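Local coordinates for protein B (Streptococcus agalactiae, PDB 5H6I) that acts as a secreted, membrane-permeabilising, pore-forming toxin (CAMP factor) and belongs to the bacterial Fc-binding proteins that recognise IgG, at residues 173-176 with 177-180; 224-227 with 228-231. All coordinates share one frame; numbering follows the deposited sequence.

Contact 1 (173-176 with 177-180); sequences RATI and YTKS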
# COMPACT_ATOMS: atom_id res chain seq x y z
N ARG A 173 3.98 -10.92 18.88
CA ARG A 173 4.76 -11.15 17.68
C ARG A 173 4.53 -10.03 16.68
O ARG A 173 3.41 -9.55 16.51
CB ARG A 173 4.39 -12.50 17.06
CG ARG A 173 5.32 -12.96 15.94
CD ARG A 173 4.88 -14.30 15.39
NE ARG A 173 4.66 -15.28 16.46
CZ ARG A 173 5.57 -16.15 16.88
NH1 ARG A 173 6.77 -16.17 16.32
NH2 ARG A 173 5.28 -16.99 17.86
N ALA A 174 5.61 -9.60 16.02
CA ALA A 174 5.52 -8.50 15.08
C ALA A 174 4.93 -8.96 13.76
O ALA A 174 5.28 -10.03 13.24
CB ALA A 174 6.90 -7.88 14.85
N THR A 175 4.03 -8.15 13.21
CA THR A 175 3.46 -8.41 11.90
C THR A 175 4.28 -7.70 10.82
O THR A 175 5.16 -6.89 11.11
CB THR A 175 2.00 -7.95 11.84
OG1 THR A 175 1.94 -6.52 11.93
CG2 THR A 175 1.20 -8.56 12.98
N ILE A 176 3.99 -8.03 9.56
CA ILE A 176 4.70 -7.41 8.45
C ILE A 176 4.45 -5.90 8.44
O ILE A 176 5.32 -5.13 8.03
CB ILE A 176 4.29 -8.07 7.12
CG1 ILE A 176 5.05 -7.43 5.95
CG2 ILE A 176 2.79 -7.99 6.91
CD1 ILE A 176 4.87 -8.16 4.64
N TYR A 177 3.28 -5.47 8.91
CA TYR A 177 3.00 -4.04 9.00
C TYR A 177 3.84 -3.38 10.09
O TYR A 177 4.21 -2.20 9.96
CB TYR A 177 1.51 -3.81 9.25
CG TYR A 177 0.63 -4.61 8.32
CD1 TYR A 177 0.29 -4.12 7.06
CD2 TYR A 177 0.15 -5.86 8.69
CE1 TYR A 177 -0.51 -4.86 6.20
CE2 TYR A 177 -0.65 -6.60 7.84
CZ TYR A 177 -0.98 -6.09 6.60
OH TYR A 177 -1.77 -6.82 5.75
N THR A 178 4.16 -4.11 11.16
CA THR A 178 5.05 -3.57 12.18
C THR A 178 6.44 -3.35 11.63
O THR A 178 7.10 -2.35 11.95
CB THR A 178 5.10 -4.52 13.38
OG1 THR A 178 3.77 -4.88 13.77
CG2 THR A 178 5.80 -3.86 14.56
N LYS A 179 6.92 -4.26 10.78
CA LYS A 179 8.25 -4.15 10.19
C LYS A 179 8.31 -3.17 9.03
O LYS A 179 9.38 -2.99 8.45
CB LYS A 179 8.71 -5.53 9.72
CG LYS A 179 8.89 -6.53 10.85
CD LYS A 179 9.13 -7.93 10.32
CE LYS A 179 9.46 -8.90 11.44
NZ LYS A 179 9.70 -10.27 10.94
N SER A 180 7.19 -2.54 8.67
CA SER A 180 7.21 -1.53 7.61
C SER A 180 8.05 -0.33 8.02
O SER A 180 8.73 0.28 7.18
CB SER A 180 5.79 -1.10 7.26
OG SER A 180 5.79 -0.16 6.21
O HOH W 1 7.79 -10.87 13.61

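Contact 2 (224-227 with 228-231); sequences NVTV and QQVD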
# COMPACT_ATOMS: atom_id res chain seq x y z
N ASN A 224 9.87 -14.30 14.34
CA ASN A 224 9.60 -14.48 15.76
C ASN A 224 9.96 -13.26 16.60
O ASN A 224 9.78 -13.29 17.82
CB ASN A 224 10.36 -15.70 16.29
CG ASN A 224 9.94 -16.98 15.60
OD1 ASN A 224 8.78 -17.14 15.21
ND2 ASN A 224 10.88 -17.91 15.44
N VAL A 225 10.46 -12.18 15.98
CA VAL A 225 10.77 -10.98 16.75
C VAL A 225 9.47 -10.32 17.20
O VAL A 225 8.44 -10.39 16.52
CB VAL A 225 11.63 -10.00 15.94
CG1 VAL A 225 13.06 -10.52 15.82
CG2 VAL A 225 11.02 -9.76 14.57
N THR A 226 9.52 -9.69 18.37
CA THR A 226 8.35 -9.03 18.92
C THR A 226 8.27 -7.59 18.42
O THR A 226 9.18 -7.07 17.76
CB THR A 226 8.40 -9.06 20.45
OG1 THR A 226 9.62 -8.47 20.91
CG2 THR A 226 8.31 -10.49 20.95
N VAL A 227 7.16 -6.93 18.75
CA VAL A 227 7.00 -5.52 18.43
C VAL A 227 8.08 -4.70 19.11
O VAL A 227 8.60 -3.72 18.55
CB VAL A 227 5.59 -5.04 18.81
CG1 VAL A 227 5.49 -3.52 18.73
CG2 VAL A 227 4.54 -5.70 17.92
N GLN A 228 8.46 -5.09 20.33
CA GLN A 228 9.53 -4.40 21.04
C GLN A 228 10.86 -4.54 20.31
O GLN A 228 11.56 -3.54 20.09
CB GLN A 228 9.65 -4.95 22.46
CG GLN A 228 9.07 -4.05 23.53
CD GLN A 228 9.74 -4.23 24.88
OE1 GLN A 228 10.56 -3.41 25.30
NE2 GLN A 228 9.41 -5.32 25.56
N GLN A 229 11.21 -5.76 19.91
CA GLN A 229 12.49 -5.99 19.24
C GLN A 229 12.60 -5.22 17.93
O GLN A 229 13.70 -4.85 17.51
CB GLN A 229 12.70 -7.48 18.99
CG GLN A 229 12.94 -8.29 20.25
CD GLN A 229 12.86 -9.78 20.01
OE1 GLN A 229 11.78 -10.33 19.78
NE2 GLN A 229 14.00 -10.46 20.05
N VAL A 230 11.47 -4.96 17.27
CA VAL A 230 11.49 -4.15 16.06
C VAL A 230 11.76 -2.69 16.40
O VAL A 230 12.48 -1.98 15.69
CB VAL A 230 10.17 -4.32 15.28
CG1 VAL A 230 10.04 -3.26 14.20
CG2 VAL A 230 10.11 -5.71 14.66
N ASP A 231 11.19 -2.21 17.52
CA ASP A 231 11.43 -0.83 17.94
C ASP A 231 12.89 -0.61 18.33
O ASP A 231 13.48 0.41 17.97
CB ASP A 231 10.50 -0.47 19.10
CG ASP A 231 9.20 0.15 18.64
OD1 ASP A 231 9.18 0.77 17.56
OD2 ASP A 231 8.19 0.01 19.36

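Contact 1 (173-176 with 177-180)
T175 and T178 meet in the turn that leads into helix 179-196, the first of the three C-terminal helices. Their hydroxyls lie together, OG1 of T175 3.1 Å from OG1 of T178, in a hydrogen bond that either may donate, and the side chains cross at about a right angle. Threonine suits both places, its short branch carrying a hydroxyl that can donate or accept. T175 puts its oxygen there by folding it back between its own backbone N and carbonyl carbon (chi1 67°). The same residue serves the turn through its carbonyl: K179 N donates to T175 O over 3.2 Å, in the carbonyl plane, and T178 N adds a weak bond. A174 CB rests 4.1 Å from T178 CB; so small a residue fits a site that V230 of helix 227-245 also touches. CG2 of I176 sits over one face of the Y177 ring in a CH-pi contact, 4.0 Å from its centroid, while T175 OG1 lies at the ring's edge, in its plane. The turn also faces the N-terminal helices: T175 touches S121 and Y177 touches N124 of helix 121-139, and the long tyrosine side chain carries its hydroxyl to a bond with D63. The K179 chain is extended, so NZ bonds to the carbonyl oxygens of Q220 and N222; a water 2.7 Å from A174 O, probably its donor, also takes a weak bond from NZ.

Contact 2 (224-227 with 228-231)
From T226 onward the backbone turns into helix 227-245, with V230 N donating to T226 O and D231 N to V227 O, each pair of atoms 3.2 Å apart. T226 occupies the N-cap, where the first amides of a helix lack carbonyl partners from a preceding turn. Its OG1, set between its own backbone N and carbonyl carbon (chi1 56°), accepts a weak but fairly straight bond from Q229 N, at 3.3 Å. Q229 answers: its chain leaves beside the backbone N (chi1 -70°), runs straight through chi2 and turns at the amide, and OE1 comes 2.7 Å from T226 N with an N-H...O angle of 157°. This exchange between N-cap and third helical residue is a capping box, and glutamine suits it by bringing a carbonyl oxygen back to the N-cap amide. T226 OG1 also donates to Q229 OE1, over 3.1 Å, so two donors grip one oxygen, reaching it from opposite faces of the amide plane. With its oxygen held twice, the amide has little liberty to swing. Beside the box lies an apolar pair. V225 CG2 meets V230 CG2 at 4.2 Å, the two side chains crossing at about a right angle, a hydrophobic staple between the residue before the N-cap and the fourth of the helix. Both valines are buried, and K179 of helix 179-196 touches both, so branched, wholly apolar side chains fit well. V225 CB also comes 3.9 Å from Q229 OE1, alongside the box. V227 turns to other partners, packing on L168 and T178, while D231, the fifth residue of the helix, is exposed; a negative charge this near the N-terminal end may interact favourably with the helix dipole.

How the contacts relate
Both contacts lie where a loop gives way to a C-terminal helix, contact 1 at helix 179-196 and contact 2 at helix 227-245, their centres about 8 Å apart. Contact 1 is a surface contact with no buried residue; contact 2 is partly buried through its two valines. A threonine hydroxyl acts in both, pairing with a second hydroxyl in contact 1 and with a glutamine side chain and a helix N-H in contact 2; the ring and water belong to contact 1. The incoming loops are joined directly: A174 N probably donates to V225 O at 3.0 Å, and K179 CE packs 3.6 Å from V225 CG2. Contact 1 also reaches the N-terminal helices; contact 2 packs against L168, P170 and K179.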